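Local coordinates for protein magnesium transporter MgtE (Enterococcus faecalis, PDB 2OUX) that probably transports magnesium ions across the cell membrane as a homodimer, this piece being its cytosolic part with the N domain and paired CBS domains, at residues 61-66 with 90-95; 95-100 with 144-149; 177-182 with 242-247; 211-216 with 236-241. All blocks are in the same frame, centred on the assembly; numbering follows the deposited sequence.

Contact 1: 61-66 with 90-95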
loop_
_atom_site.group_PDB
_atom_site.type_symbol
_atom_site.label_atom_id
_atom_site.label_comp_id
_atom_site.label_asym_id
_atom_site.label_seq_id
_atom_site.Cartn_x
_atom_site.Cartn_y
_atom_site.Cartn_z
ATOM N N LYS A 61 -13.108 -2.183 -21.136
ATOM C CA LYS A 61 -12.780 -1.804 -19.765
ATOM C C LYS A 61 -12.341 -3.039 -19.003
ATOM O O LYS A 61 -11.292 -3.043 -18.366
ATOM C CB LYS A 61 -13.985 -1.198 -19.043
ATOM C CG LYS A 61 -14.417 0.153 -19.554
ATOM C CD LYS A 61 -15.543 0.722 -18.696
ATOM C CE LYS A 61 -16.160 1.977 -19.329
ATOM N NZ LYS A 61 -15.173 3.082 -19.553
ATOM N N GLU A 62 -13.148 -4.089 -19.066
ATOM C CA GLU A 62 -12.828 -5.325 -18.367
ATOM C C GLU A 62 -11.497 -5.935 -18.824
ATOM O O GLU A 62 -10.725 -6.445 -18.016
ATOM C CB GLU A 62 -13.969 -6.331 -18.548
ATOM C CG GLU A 62 -15.304 -5.781 -18.050
ATOM C CD GLU A 62 -16.478 -6.709 -18.311
ATOM O OE1 GLU A 62 -16.462 -7.395 -19.349
ATOM O OE2 GLU A 62 -17.425 -6.734 -17.490
ATOM N N LEU A 63 -11.217 -5.878 -20.119
ATOM C CA LEU A 63 -9.966 -6.438 -20.609
ATOM C C LEU A 63 -8.794 -5.564 -20.159
ATOM O O LEU A 63 -7.700 -6.055 -19.908
ATOM C CB LEU A 63 -9.985 -6.539 -22.130
ATOM C CG LEU A 63 -8.942 -7.512 -22.667
ATOM C CD1 LEU A 63 -9.320 -8.930 -22.270
ATOM C CD2 LEU A 63 -8.850 -7.381 -24.170
ATOM N N ALA A 64 -9.039 -4.270 -20.048
ATOM C CA ALA A 64 -8.006 -3.338 -19.612
ATOM C C ALA A 64 -7.599 -3.597 -18.153
ATOM O O ALA A 64 -6.428 -3.489 -17.799
ATOM C CB ALA A 64 -8.499 -1.906 -19.777
ATOM N N ASP A 65 -8.564 -3.942 -17.308
ATOM C CA ASP A 65 -8.254 -4.206 -15.907
ATOM C C ASP A 65 -7.213 -5.315 -15.819
ATOM O O ASP A 65 -6.358 -5.325 -14.931
ATOM C CB ASP A 65 -9.503 -4.660 -15.143
ATOM C CG ASP A 65 -10.521 -3.566 -14.991
ATOM O OD1 ASP A 65 -10.121 -2.417 -14.724
ATOM O OD2 ASP A 65 -11.728 -3.861 -15.122
HETATM N N MSE A 66 -7.309 -6.260 -16.743
HETATM C CA MSE A 66 -6.385 -7.372 -16.748
HETATM C C MSE A 66 -5.044 -6.974 -17.354
HETATM O O MSE A 66 -3.995 -7.273 -16.778
HETATM C CB MSE A 66 -6.972 -8.556 -17.521
HETATM C CG MSE A 66 -5.994 -9.714 -17.663
HETATM SE SE MSE A 66 -6.560 -11.048 -18.931
HETATM C CE MSE A 66 -6.423 -9.989 -20.535
ATOM N N ALA A 90 -7.927 -0.125 -29.262
ATOM C CA ALA A 90 -7.848 1.280 -28.895
ATOM C C ALA A 90 -8.703 1.592 -27.666
ATOM O O ALA A 90 -8.247 2.254 -26.736
ATOM C CB ALA A 90 -8.274 2.158 -30.077
ATOM N N ASP A 91 -9.945 1.122 -27.662
ATOM C CA ASP A 91 -10.826 1.372 -26.527
ATOM C C ASP A 91 -10.251 0.784 -25.241
ATOM O O ASP A 91 -10.413 1.346 -24.150
ATOM C CB ASP A 91 -12.209 0.772 -26.783
ATOM C CG ASP A 91 -12.952 1.482 -27.890
ATOM O OD1 ASP A 91 -12.638 2.668 -28.135
ATOM O OD2 ASP A 91 -13.858 0.864 -28.499
HETATM N N MSE A 92 -9.578 -0.351 -25.388
HETATM C CA MSE A 92 -8.978 -1.053 -24.268
HETATM C C MSE A 92 -7.756 -0.290 -23.754
HETATM O O MSE A 92 -7.526 -0.229 -22.546
HETATM C CB MSE A 92 -8.601 -2.474 -24.706
HETATM C CG MSE A 92 -8.138 -3.391 -23.589
HETATM SE SE MSE A 92 -6.263 -3.188 -23.170
HETATM C CE MSE A 92 -5.583 -4.710 -24.156
ATOM N N LEU A 93 -6.981 0.296 -24.668
ATOM C CA LEU A 93 -5.804 1.063 -24.270
ATOM C C LEU A 93 -6.266 2.314 -23.537
ATOM O O LEU A 93 -5.623 2.761 -22.588
ATOM C CB LEU A 93 -4.962 1.463 -25.488
ATOM C CG LEU A 93 -4.054 0.401 -26.120
ATOM C CD1 LEU A 93 -3.671 0.833 -27.534
ATOM C CD2 LEU A 93 -2.812 0.187 -25.255
ATOM N N ALA A 94 -7.395 2.860 -23.978
ATOM C CA ALA A 94 -7.956 4.061 -23.376
ATOM C C ALA A 94 -8.549 3.806 -21.989
ATOM O O ALA A 94 -8.817 4.748 -21.245
ATOM C CB ALA A 94 -9.024 4.648 -24.288
ATOM N N GLU A 95 -8.751 2.540 -21.640
ATOM C CA GLU A 95 -9.323 2.199 -20.340
ATOM C C GLU A 95 -8.285 1.775 -19.308
ATOM O O GLU A 95 -8.569 1.763 -18.117
ATOM C CB GLU A 95 -10.365 1.084 -20.492
ATOM C CG GLU A 95 -11.658 1.512 -21.157
ATOM C CD GLU A 95 -12.302 2.702 -20.470
ATOM O OE1 GLU A 95 -12.172 2.833 -19.232
ATOM O OE2 GLU A 95 -12.953 3.505 -21.168
#

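Contact 2: 95-100 with 144-149. With MG (magnesium ion), chain F.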
loop_
_atom_site.group_PDB
_atom_site.type_symbol
_atom_site.label_atom_id
_atom_site.label_comp_id
_atom_site.label_asym_id
_atom_site.label_seq_id
_atom_site.Cartn_x
_atom_site.Cartn_y
_atom_site.Cartn_z
ATOM N N GLU A 95 -8.751 2.540 -21.640
ATOM C CA GLU A 95 -9.323 2.199 -20.340
ATOM C C GLU A 95 -8.285 1.775 -19.308
ATOM O O GLU A 95 -8.569 1.763 -18.117
ATOM C CB GLU A 95 -10.365 1.084 -20.492
ATOM C CG GLU A 95 -11.658 1.512 -21.157
ATOM C CD GLU A 95 -12.302 2.702 -20.470
ATOM O OE1 GLU A 95 -12.172 2.833 -19.232
ATOM O OE2 GLU A 95 -12.953 3.505 -21.168
HETATM N N MSE A 96 -7.091 1.414 -19.760
HETATM C CA MSE A 96 -6.034 0.994 -18.846
HETATM C C MSE A 96 -5.571 2.207 -18.059
HETATM O O MSE A 96 -5.894 3.340 -18.409
HETATM C CB MSE A 96 -4.826 0.445 -19.622
HETATM C CG MSE A 96 -5.065 -0.835 -20.413
HETATM SE SE MSE A 96 -3.582 -1.304 -21.604
HETATM C CE MSE A 96 -2.208 -1.665 -20.284
ATOM N N TYR A 97 -4.827 1.979 -16.983
ATOM C CA TYR A 97 -4.285 3.113 -16.244
ATOM C C TYR A 97 -3.206 3.680 -17.152
ATOM O O TYR A 97 -2.440 2.932 -17.774
ATOM C CB TYR A 97 -3.692 2.673 -14.908
ATOM C CG TYR A 97 -4.765 2.360 -13.911
ATOM C CD1 TYR A 97 -5.591 3.372 -13.417
ATOM C CD2 TYR A 97 -5.003 1.049 -13.504
ATOM C CE1 TYR A 97 -6.635 3.087 -12.544
ATOM C CE2 TYR A 97 -6.049 0.749 -12.626
ATOM C CZ TYR A 97 -6.860 1.774 -12.155
ATOM O OH TYR A 97 -7.900 1.494 -11.304
ATOM N N THR A 98 -3.163 5.001 -17.243
ATOM C CA THR A 98 -2.205 5.670 -18.101
ATOM C C THR A 98 -0.771 5.147 -18.040
ATOM O O THR A 98 -0.157 4.905 -19.068
ATOM C CB THR A 98 -2.214 7.154 -17.816
ATOM O OG1 THR A 98 -3.578 7.611 -17.820
ATOM C CG2 THR A 98 -1.411 7.905 -18.886
ATOM N N ASP A 99 -0.224 4.952 -16.854
ATOM C CA ASP A 99 1.148 4.476 -16.794
ATOM C C ASP A 99 1.290 3.167 -17.568
ATOM O O ASP A 99 2.254 2.979 -18.317
ATOM C CB ASP A 99 1.602 4.308 -15.340
ATOM C CG ASP A 99 0.781 3.288 -14.578
ATOM O OD1 ASP A 99 -0.319 2.886 -15.024
ATOM O OD2 ASP A 99 1.260 2.902 -13.507
ATOM N N ASN A 100 0.317 2.276 -17.411
ATOM C CA ASN A 100 0.355 0.994 -18.095
ATOM C C ASN A 100 0.125 1.147 -19.590
ATOM O O ASN A 100 0.704 0.411 -20.385
ATOM C CB ASN A 100 -0.690 0.044 -17.515
ATOM C CG ASN A 100 -0.442 -0.268 -16.049
ATOM O OD1 ASN A 100 0.702 -0.427 -15.623
ATOM N ND2 ASN A 100 -1.518 -0.377 -15.276
ATOM N N THR A 144 1.364 7.746 -12.592
ATOM C CA THR A 144 0.110 7.619 -13.316
ATOM C C THR A 144 -0.804 8.756 -12.882
ATOM O O THR A 144 -0.629 9.336 -11.809
ATOM C CB THR A 144 -0.544 6.240 -13.101
ATOM O OG1 THR A 144 -1.447 5.991 -14.182
ATOM C CG2 THR A 144 -1.293 6.180 -11.771
ATOM N N THR A 145 -1.779 9.069 -13.721
ATOM C CA THR A 145 -2.664 10.202 -13.491
ATOM C C THR A 145 -3.950 10.027 -12.691
ATOM O O THR A 145 -4.568 11.012 -12.297
ATOM C CB THR A 145 -3.060 10.802 -14.844
ATOM O OG1 THR A 145 -3.687 9.783 -15.641
ATOM C CG2 THR A 145 -1.823 11.320 -15.581
ATOM N N GLU A 146 -4.367 8.795 -12.447
ATOM C CA GLU A 146 -5.622 8.596 -11.742
ATOM C C GLU A 146 -5.545 8.680 -10.219
ATOM O O GLU A 146 -5.629 7.670 -9.530
ATOM C CB GLU A 146 -6.231 7.271 -12.191
ATOM C CG GLU A 146 -6.396 7.177 -13.719
ATOM C CD GLU A 146 -5.089 6.816 -14.439
ATOM O OE1 GLU A 146 -4.092 6.512 -13.754
ATOM O OE2 GLU A 146 -5.062 6.816 -15.689
ATOM N N PHE A 147 -5.396 9.900 -9.710
ATOM C CA PHE A 147 -5.308 10.157 -8.271
ATOM C C PHE A 147 -6.497 11.018 -7.833
ATOM O O PHE A 147 -7.173 11.632 -8.662
ATOM C CB PHE A 147 -4.001 10.890 -7.936
ATOM C CG PHE A 147 -3.836 12.209 -8.664
ATOM C CD1 PHE A 147 -4.579 13.326 -8.292
ATOM C CD2 PHE A 147 -2.971 12.318 -9.754
ATOM C CE1 PHE A 147 -4.472 14.528 -8.995
ATOM C CE2 PHE A 147 -2.856 13.517 -10.463
ATOM C CZ PHE A 147 -3.610 14.626 -10.082
ATOM N N VAL A 148 -6.736 11.072 -6.529
ATOM C CA VAL A 148 -7.837 11.866 -6.004
ATOM C C VAL A 148 -7.353 13.182 -5.411
ATOM O O VAL A 148 -6.509 13.197 -4.519
ATOM C CB VAL A 148 -8.605 11.111 -4.893
ATOM C CG1 VAL A 148 -9.782 11.949 -4.416
ATOM C CG2 VAL A 148 -9.067 9.764 -5.405
ATOM N N SER A 149 -7.896 14.287 -5.898
ATOM C CA SER A 149 -7.521 15.588 -5.365
ATOM C C SER A 149 -8.767 16.406 -5.027
ATOM O O SER A 149 -9.788 16.317 -5.710
ATOM C CB SER A 149 -6.648 16.341 -6.373
ATOM O OG SER A 149 -7.230 16.333 -7.660
HETATM MG MG MG F . 0.787 1.781 -11.787
HETATM O O HOH W 1 -1.302 1.620 -12.785
HETATM O O HOH W 2 1.161 -0.307 -12.984
HETATM O O HOH W 3 0.243 3.634 -10.634
HETATM O O HOH W 4 -0.039 0.491 -10.344
#

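Contact 3: 177-182 with 242-247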
loop_
_atom_site.group_PDB
_atom_site.type_symbol
_atom_site.label_atom_id
_atom_site.label_comp_id
_atom_site.label_asym_id
_atom_site.label_seq_id
_atom_site.Cartn_x
_atom_site.Cartn_y
_atom_site.Cartn_z
ATOM N N TYR A 177 -5.190 13.940 -2.028
ATOM C CA TYR A 177 -4.353 15.128 -2.129
ATOM C C TYR A 177 -5.177 16.410 -2.165
ATOM O O TYR A 177 -6.262 16.452 -2.742
ATOM C CB TYR A 177 -3.455 14.990 -3.358
ATOM C CG TYR A 177 -2.639 13.721 -3.274
ATOM C CD1 TYR A 177 -1.482 13.666 -2.492
ATOM C CD2 TYR A 177 -3.085 12.541 -3.878
ATOM C CE1 TYR A 177 -0.794 12.470 -2.301
ATOM C CE2 TYR A 177 -2.400 11.337 -3.696
ATOM C CZ TYR A 177 -1.264 11.314 -2.899
ATOM O OH TYR A 177 -0.641 10.122 -2.651
ATOM N N VAL A 178 -4.666 17.453 -1.523
ATOM C CA VAL A 178 -5.372 18.722 -1.485
ATOM C C VAL A 178 -4.637 19.728 -2.349
ATOM O O VAL A 178 -3.443 19.923 -2.184
ATOM C CB VAL A 178 -5.464 19.266 -0.040
ATOM C CG1 VAL A 178 -6.301 20.546 -0.009
ATOM C CG2 VAL A 178 -6.083 18.208 0.880
ATOM N N VAL A 179 -5.347 20.348 -3.283
ATOM C CA VAL A 179 -4.742 21.347 -4.160
ATOM C C VAL A 179 -5.551 22.633 -4.105
ATOM O O VAL A 179 -6.660 22.648 -3.585
ATOM C CB VAL A 179 -4.718 20.899 -5.646
ATOM C CG1 VAL A 179 -3.811 19.692 -5.832
ATOM C CG2 VAL A 179 -6.129 20.595 -6.114
ATOM N N ASP A 180 -4.981 23.711 -4.634
ATOM C CA ASP A 180 -5.689 24.984 -4.695
ATOM C C ASP A 180 -6.267 25.070 -6.106
ATOM O O ASP A 180 -6.227 24.083 -6.842
ATOM C CB ASP A 180 -4.745 26.159 -4.408
ATOM C CG ASP A 180 -3.583 26.236 -5.371
ATOM O OD1 ASP A 180 -3.609 25.534 -6.400
ATOM O OD2 ASP A 180 -2.643 27.018 -5.098
ATOM N N GLN A 181 -6.793 26.230 -6.493
ATOM C CA GLN A 181 -7.386 26.385 -7.823
ATOM C C GLN A 181 -6.419 26.114 -8.964
ATOM O O GLN A 181 -6.787 25.513 -9.974
ATOM C CB GLN A 181 -7.962 27.790 -8.014
ATOM C CG GLN A 181 -9.177 28.120 -7.169
ATOM C CD GLN A 181 -8.800 28.653 -5.808
ATOM O OE1 GLN A 181 -7.818 29.390 -5.666
ATOM N NE2 GLN A 181 -9.585 28.304 -4.800
ATOM N N GLU A 182 -5.182 26.570 -8.807
ATOM C CA GLU A 182 -4.169 26.387 -9.837
ATOM C C GLU A 182 -3.567 24.989 -9.831
ATOM O O GLU A 182 -2.568 24.728 -10.497
ATOM C CB GLU A 182 -3.079 27.441 -9.670
ATOM C CG GLU A 182 -3.527 28.829 -10.113
ATOM C CD GLU A 182 -2.553 29.918 -9.711
ATOM O OE1 GLU A 182 -2.582 30.333 -8.532
ATOM O OE2 GLU A 182 -1.752 30.350 -10.568
ATOM N N ASP A 242 5.267 22.993 -8.315
ATOM C CA ASP A 242 4.423 22.279 -7.366
ATOM C C ASP A 242 3.018 21.962 -7.861
ATOM O O ASP A 242 2.072 21.927 -7.076
ATOM C CB ASP A 242 4.335 23.051 -6.050
ATOM C CG ASP A 242 5.668 23.144 -5.354
ATOM O OD1 ASP A 242 6.311 22.084 -5.172
ATOM O OD2 ASP A 242 6.071 24.271 -4.992
ATOM N N HIS A 243 2.882 21.743 -9.163
ATOM C CA HIS A 243 1.596 21.378 -9.739
ATOM C C HIS A 243 1.523 19.857 -9.632
ATOM O O HIS A 243 2.460 19.162 -10.036
ATOM C CB HIS A 243 1.530 21.785 -11.213
ATOM C CG HIS A 243 1.469 23.261 -11.436
ATOM N ND1 HIS A 243 0.372 24.023 -11.106
ATOM C CD2 HIS A 243 2.369 24.120 -11.984
ATOM C CE1 HIS A 243 0.591 25.284 -11.438
ATOM N NE2 HIS A 243 1.797 25.365 -11.973
ATOM N N LEU A 244 0.426 19.345 -9.084
ATOM C CA LEU A 244 0.259 17.899 -8.925
ATOM C C LEU A 244 0.057 17.227 -10.281
ATOM O O LEU A 244 -0.977 17.409 -10.925
ATOM C CB LEU A 244 -0.934 17.612 -8.003
ATOM C CG LEU A 244 -1.319 16.150 -7.760
ATOM C CD1 LEU A 244 -0.109 15.331 -7.328
ATOM C CD2 LEU A 244 -2.401 16.108 -6.702
ATOM N N LEU A 245 1.043 16.443 -10.707
ATOM C CA LEU A 245 0.969 15.776 -12.002
ATOM C C LEU A 245 0.517 14.330 -11.941
ATOM O O LEU A 245 -0.176 13.851 -12.840
ATOM C CB LEU A 245 2.325 15.852 -12.715
ATOM C CG LEU A 245 2.738 17.257 -13.174
ATOM C CD1 LEU A 245 4.109 17.212 -13.862
ATOM C CD2 LEU A 245 1.681 17.813 -14.117
ATOM N N GLY A 246 0.923 13.624 -10.895
ATOM C CA GLY A 246 0.532 12.235 -10.777
ATOM C C GLY A 246 1.038 11.594 -9.500
ATOM O O GLY A 246 1.498 12.276 -8.579
ATOM N N ILE A 247 0.939 10.273 -9.445
ATOM C CA ILE A 247 1.391 9.525 -8.288
ATOM C C ILE A 247 2.136 8.289 -8.734
ATOM O O ILE A 247 1.878 7.750 -9.809
ATOM C CB ILE A 247 0.214 9.050 -7.412
ATOM C CG1 ILE A 247 -0.809 8.315 -8.286
ATOM C CG2 ILE A 247 -0.405 10.234 -6.669
ATOM C CD1 ILE A 247 -1.867 7.574 -7.494
#

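Contact 4: 211-216 with 236-241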
loop_
_atom_site.group_PDB
_atom_site.type_symbol
_atom_site.label_atom_id
_atom_site.label_comp_id
_atom_site.label_asym_id
_atom_site.label_seq_id
_atom_site.Cartn_x
_atom_site.Cartn_y
_atom_site.Cartn_z
ATOM N N VAL A 211 3.144 17.614 3.327
ATOM C CA VAL A 211 2.986 16.566 2.333
ATOM C C VAL A 211 4.305 16.330 1.605
ATOM O O VAL A 211 4.951 17.265 1.144
ATOM C CB VAL A 211 1.873 16.918 1.319
ATOM C CG1 VAL A 211 2.098 18.312 0.750
ATOM C CG2 VAL A 211 1.833 15.881 0.218
ATOM N N ILE A 212 4.701 15.065 1.542
ATOM C CA ILE A 212 5.934 14.643 0.891
ATOM C C ILE A 212 5.627 14.336 -0.574
ATOM O O ILE A 212 4.644 13.660 -0.882
ATOM C CB ILE A 212 6.506 13.356 1.551
ATOM C CG1 ILE A 212 6.833 13.615 3.028
ATOM C CG2 ILE A 212 7.744 12.885 0.812
ATOM C CD1 ILE A 212 5.595 13.625 3.928
ATOM N N SER A 213 6.470 14.838 -1.470
ATOM C CA SER A 213 6.292 14.608 -2.894
ATOM C C SER A 213 7.650 14.561 -3.571
ATOM O O SER A 213 8.668 14.871 -2.951
ATOM C CB SER A 213 5.446 15.720 -3.525
ATOM O OG SER A 213 6.102 16.974 -3.453
ATOM N N VAL A 214 7.649 14.165 -4.840
ATOM C CA VAL A 214 8.863 14.070 -5.640
ATOM C C VAL A 214 8.651 14.886 -6.908
ATOM O O VAL A 214 7.509 15.198 -7.268
ATOM C CB VAL A 214 9.165 12.602 -6.020
ATOM C CG1 VAL A 214 9.359 11.774 -4.763
ATOM C CG2 VAL A 214 8.017 12.025 -6.855
ATOM N N HIS A 215 9.748 15.231 -7.580
ATOM C CA HIS A 215 9.692 16.017 -8.810
ATOM C C HIS A 215 9.595 15.067 -10.000
ATOM O O HIS A 215 10.220 14.013 -10.006
ATOM C CB HIS A 215 10.948 16.894 -8.942
ATOM C CG HIS A 215 10.966 17.745 -10.178
ATOM N ND1 HIS A 215 10.134 18.830 -10.349
ATOM C CD2 HIS A 215 11.710 17.661 -11.311
ATOM C CE1 HIS A 215 10.362 19.381 -11.530
ATOM N NE2 HIS A 215 11.314 18.687 -12.131
ATOM N N VAL A 216 8.824 15.445 -11.009
ATOM C CA VAL A 216 8.635 14.586 -12.175
ATOM C C VAL A 216 9.929 14.098 -12.855
ATOM O O VAL A 216 9.949 13.041 -13.493
ATOM C CB VAL A 216 7.715 15.283 -13.208
ATOM C CG1 VAL A 216 8.352 16.573 -13.704
ATOM C CG2 VAL A 216 7.410 14.336 -14.343
ATOM N N PRO A 236 2.970 11.570 -4.354
ATOM C CA PRO A 236 2.640 12.545 -5.396
ATOM C C PRO A 236 3.835 13.075 -6.176
ATOM O O PRO A 236 4.954 13.128 -5.671
ATOM C CB PRO A 236 1.887 13.636 -4.629
ATOM C CG PRO A 236 2.490 13.585 -3.289
ATOM C CD PRO A 236 2.660 12.106 -3.018
ATOM N N VAL A 237 3.572 13.455 -7.422
ATOM C CA VAL A 237 4.592 13.969 -8.324
ATOM C C VAL A 237 4.205 15.364 -8.807
ATOM O O VAL A 237 3.056 15.606 -9.168
ATOM C CB VAL A 237 4.747 13.040 -9.553
ATOM C CG1 VAL A 237 5.893 13.518 -10.429
ATOM C CG2 VAL A 237 4.987 11.616 -9.096
ATOM N N THR A 238 5.167 16.279 -8.822
ATOM C CA THR A 238 4.894 17.650 -9.251
ATOM C C THR A 238 5.999 18.188 -10.150
ATOM O O THR A 238 7.015 17.528 -10.370
ATOM C CB THR A 238 4.808 18.606 -8.040
ATOM O OG1 THR A 238 6.124 18.825 -7.511
ATOM C CG2 THR A 238 3.940 18.000 -6.936
ATOM N N ASP A 239 5.781 19.388 -10.681
ATOM C CA ASP A 239 6.792 20.050 -11.494
ATOM C C ASP A 239 7.484 21.018 -10.532
ATOM O O ASP A 239 7.159 21.050 -9.346
ATOM C CB ASP A 239 6.159 20.823 -12.653
ATOM C CG ASP A 239 5.068 21.768 -12.200
ATOM O OD1 ASP A 239 5.105 22.230 -11.039
ATOM O OD2 ASP A 239 4.174 22.060 -13.016
ATOM N N TYR A 240 8.431 21.809 -11.024
ATOM C CA TYR A 240 9.120 22.744 -10.143
ATOM C C TYR A 240 8.164 23.754 -9.516
ATOM O O TYR A 240 8.469 24.340 -8.484
ATOM C CB TYR A 240 10.222 23.476 -10.904
ATOM C CG TYR A 240 11.367 22.580 -11.315
ATOM C CD1 TYR A 240 12.118 21.894 -10.361
ATOM C CD2 TYR A 240 11.695 22.413 -12.661
ATOM C CE1 TYR A 240 13.176 21.063 -10.737
ATOM C CE2 TYR A 240 12.749 21.587 -13.050
ATOM C CZ TYR A 240 13.483 20.912 -12.084
ATOM O OH TYR A 240 14.515 20.080 -12.469
ATOM N N ASP A 241 7.004 23.942 -10.133
ATOM C CA ASP A 241 6.019 24.889 -9.626
ATOM C C ASP A 241 5.054 24.269 -8.622
ATOM O O ASP A 241 4.130 24.933 -8.140
ATOM C CB ASP A 241 5.228 25.493 -10.784
ATOM C CG ASP A 241 6.080 26.389 -11.664
ATOM O OD1 ASP A 241 6.751 27.291 -11.118
ATOM O OD2 ASP A 241 6.072 26.198 -12.899
#

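Contact 1: 61-66 with 90-95
The ammonium group of Lys-61 forms a salt bridge with Glu-95, NZ lying 2.8 Å from OE2. NZ does not approach in the plane of the carboxylate but from above it, 56° out, so that it hangs over the flat group with OE1 almost as near as OE2. Two bends bring the charges together. The lysine runs extended as far as CE and folds only at its last torsion (chi4 -59°), while the glutamate turns back at chi2 (-55°). Between them the aliphatic parts also touch: Lys-61 CG sits 3.4 Å from Glu-95 CD, so the lysine stem lies against the carboxylate that its own end grips. Lys-61 is exposed and Glu-95 partly so, which puts the pair at the outer border of the contact.

Deeper in, the side-chain contacts are mostly apolar and close-fitting. The methyl of Ala-64 faces the other segment and meets Glu-95 CB at 3.6 Å; it also comes within 3.4 Å of the backbone O of Met-92. The short side chain lets the two backbones come near, with 5.3 Å between the CA atoms of Ala-64 and Met-92. Met-92, a selenomethionine, bends over this spot, its CG 3.9 Å from Leu-63 CB and its SE beside the backbone of Ala-64.

The contact joins helix 60-67 to helix 86-93 and the residues that follow it in the helical MgtE N domain. Leu-63 also packs on Leu-54 and Tyr-55 of helix 48-57, and Met-92 reaches Phe-67.

Contact 2: 95-100 with 144-149
A magnesium site between the N domain and the CBS pair is bound by Asp-99, whose OD2 lies 2.1 Å from the ion, and, from the second CBS motif, by Asp-252. Four waters complete the shell, and one of them donates to Asp-99 OD1. Beside the site, Thr-144 OG1 of segment 144-149, in the first CBS motif, accepts a bond from the backbone N of Asp-99 (3.1 Å) and donates its own hydrogen bond to Glu-146 OE1 (2.7 Å), on that oxygen's syn lone pair. The hydroxyl thus links the backbone of the metal ligand to the glutamate.

Glu-146 OE2 is gripped twice by Thr-98, by OG1 at 2.7 Å and by the backbone N at 3.1 Å. The N-H points almost straight at it (175°), and the donors come from opposite carboxylate faces. A bend at chi2 (80°) folds the glutamate back toward the start of helix 98-107, where Tyr-97 is the N-cap residue. There Glu-146 OE1 lies 3.5 Å from Tyr-97 CD1, at the ring edge, ring and carboxylate planes 72° apart.

Helix 122-131 packs on Thr-98 and Thr-145 through Leu-131, while a backbone bond joins Thr-144 to Ile-247 of strand 244-249.

Contact 3: 177-182 with 242-247
Leu-244 fits its CD2 methyl into the hollow between Tyr-177 and Val-179, two residues on one face of strand 175-179. This is packing between the two CBS motifs of a CBS pair: the strands belong to separate three-stranded sheets and run antiparallel at 172°, and the axes of their short segments 177-179 and 244-247 come no closer than 10.0 Å, so side chains fill the gap between them. The methyl is 3.7 Å from Tyr-177 CB and 3.9 Å from Val-179 CG1, and the leucine crosses both side chains at about a right angle. Its CG stands anti to the backbone N (chi1 177°), which sends the branched end across to the other strand.

Farther along, the CG2 methyl of Ile-247 comes obliquely to the far part of the tyrosine ring, 3.7 Å from CE2. Tyr-177 therefore rests with its stem on Leu-244 and its outer ring near Ile-247, while between these two residues a classic beta bulge at Leu-245 and Gly-246, both opposite Val-237, lies within the strand. Pro-236 and Ala-234 of strand 234-238 also touch the tyrosine; Tyr-177 and Ala-234 are the residues of a bound magnesium site.

Toward Glu-182, the His-243 ring, stacked with His-184, turns an edge to the chain after strand 175-179. Its ND1 makes a weak, bent bond to Glu-182 O, 3.1 Å long with an angle of 128° at the hydrogen.

Contact 4: 211-216 with 236-241
His-215 and Tyr-240 lay their rings face to face, centroids 3.7 Å apart and planes 23° from parallel. The imidazole puts CE1 over the centre of the tyrosine ring, and NE2 comes within 3.1 Å of Tyr-240 CZ. The trans torsion of the histidine (chi1 -180°) swings its ring out beyond the strand end to the turn after Thr-238, where its edge faces the peptide between Asp-239 and Tyr-240. Val-216 CG1 lies over the rim of the other face.

Behind the stack, the backbones pair in parallel. Val-214 N donates to Pro-236 O (3.0 Å), Thr-238 N to Val-214 O (3.0 Å), and Val-216 N to Thr-238 O (2.8 Å), each donor nearly along the C=O axis. Strands 214-215 and 234-238 are the two strands of a beta-alpha-beta unit in the second CBS motif, with helix 220-230 as the crossover. On the sheet face of Val-214 and Val-237 their CG2 methyls meet at 3.8 Å, while Val-237 CG1 presses against Val-216 CA at 3.4 Å. At the other end the ring of Pro-236 sits beside Ser-213, its CG 3.7 Å from the serine CB.

Farther out, Asp-218 accepts a bond from the backbone N of His-215. The turn carrying Tyr-240 is braced by Asp-239, whose OD1 takes the backbone N of His-243 and, weakly, that of Asp-241. Leu-185 of the first CBS motif covers Ser-213, Pro-236 and Thr-238.

In the fold
Contacts 1, 2 and 3 follow one another along the chain; contact 4 lies between the two segments of contact 3. Contacts 1 and 2 share Glu-95 and have centres 12 Å apart; Ala-64 CB touches Met-96 N at 3.6 Å. Contact 2 carries a magnesium ligand, and the side chain of Met-92 in contact 1 is about 12 Å from a bound magnesium ion. Contact 2 meets contact 3 through Val-148 O and Tyr-177 N, 2.9 Å apart. Strand 244-249 of contact 3 is the sheet neighbour of strand 234-238 of contact 4, Gly-246 O lying 2.7 Å from Val-237 N. The side chains of Tyr-177 and Pro-236 each come within about 3 Å of a bound magnesium ion (nearest atoms).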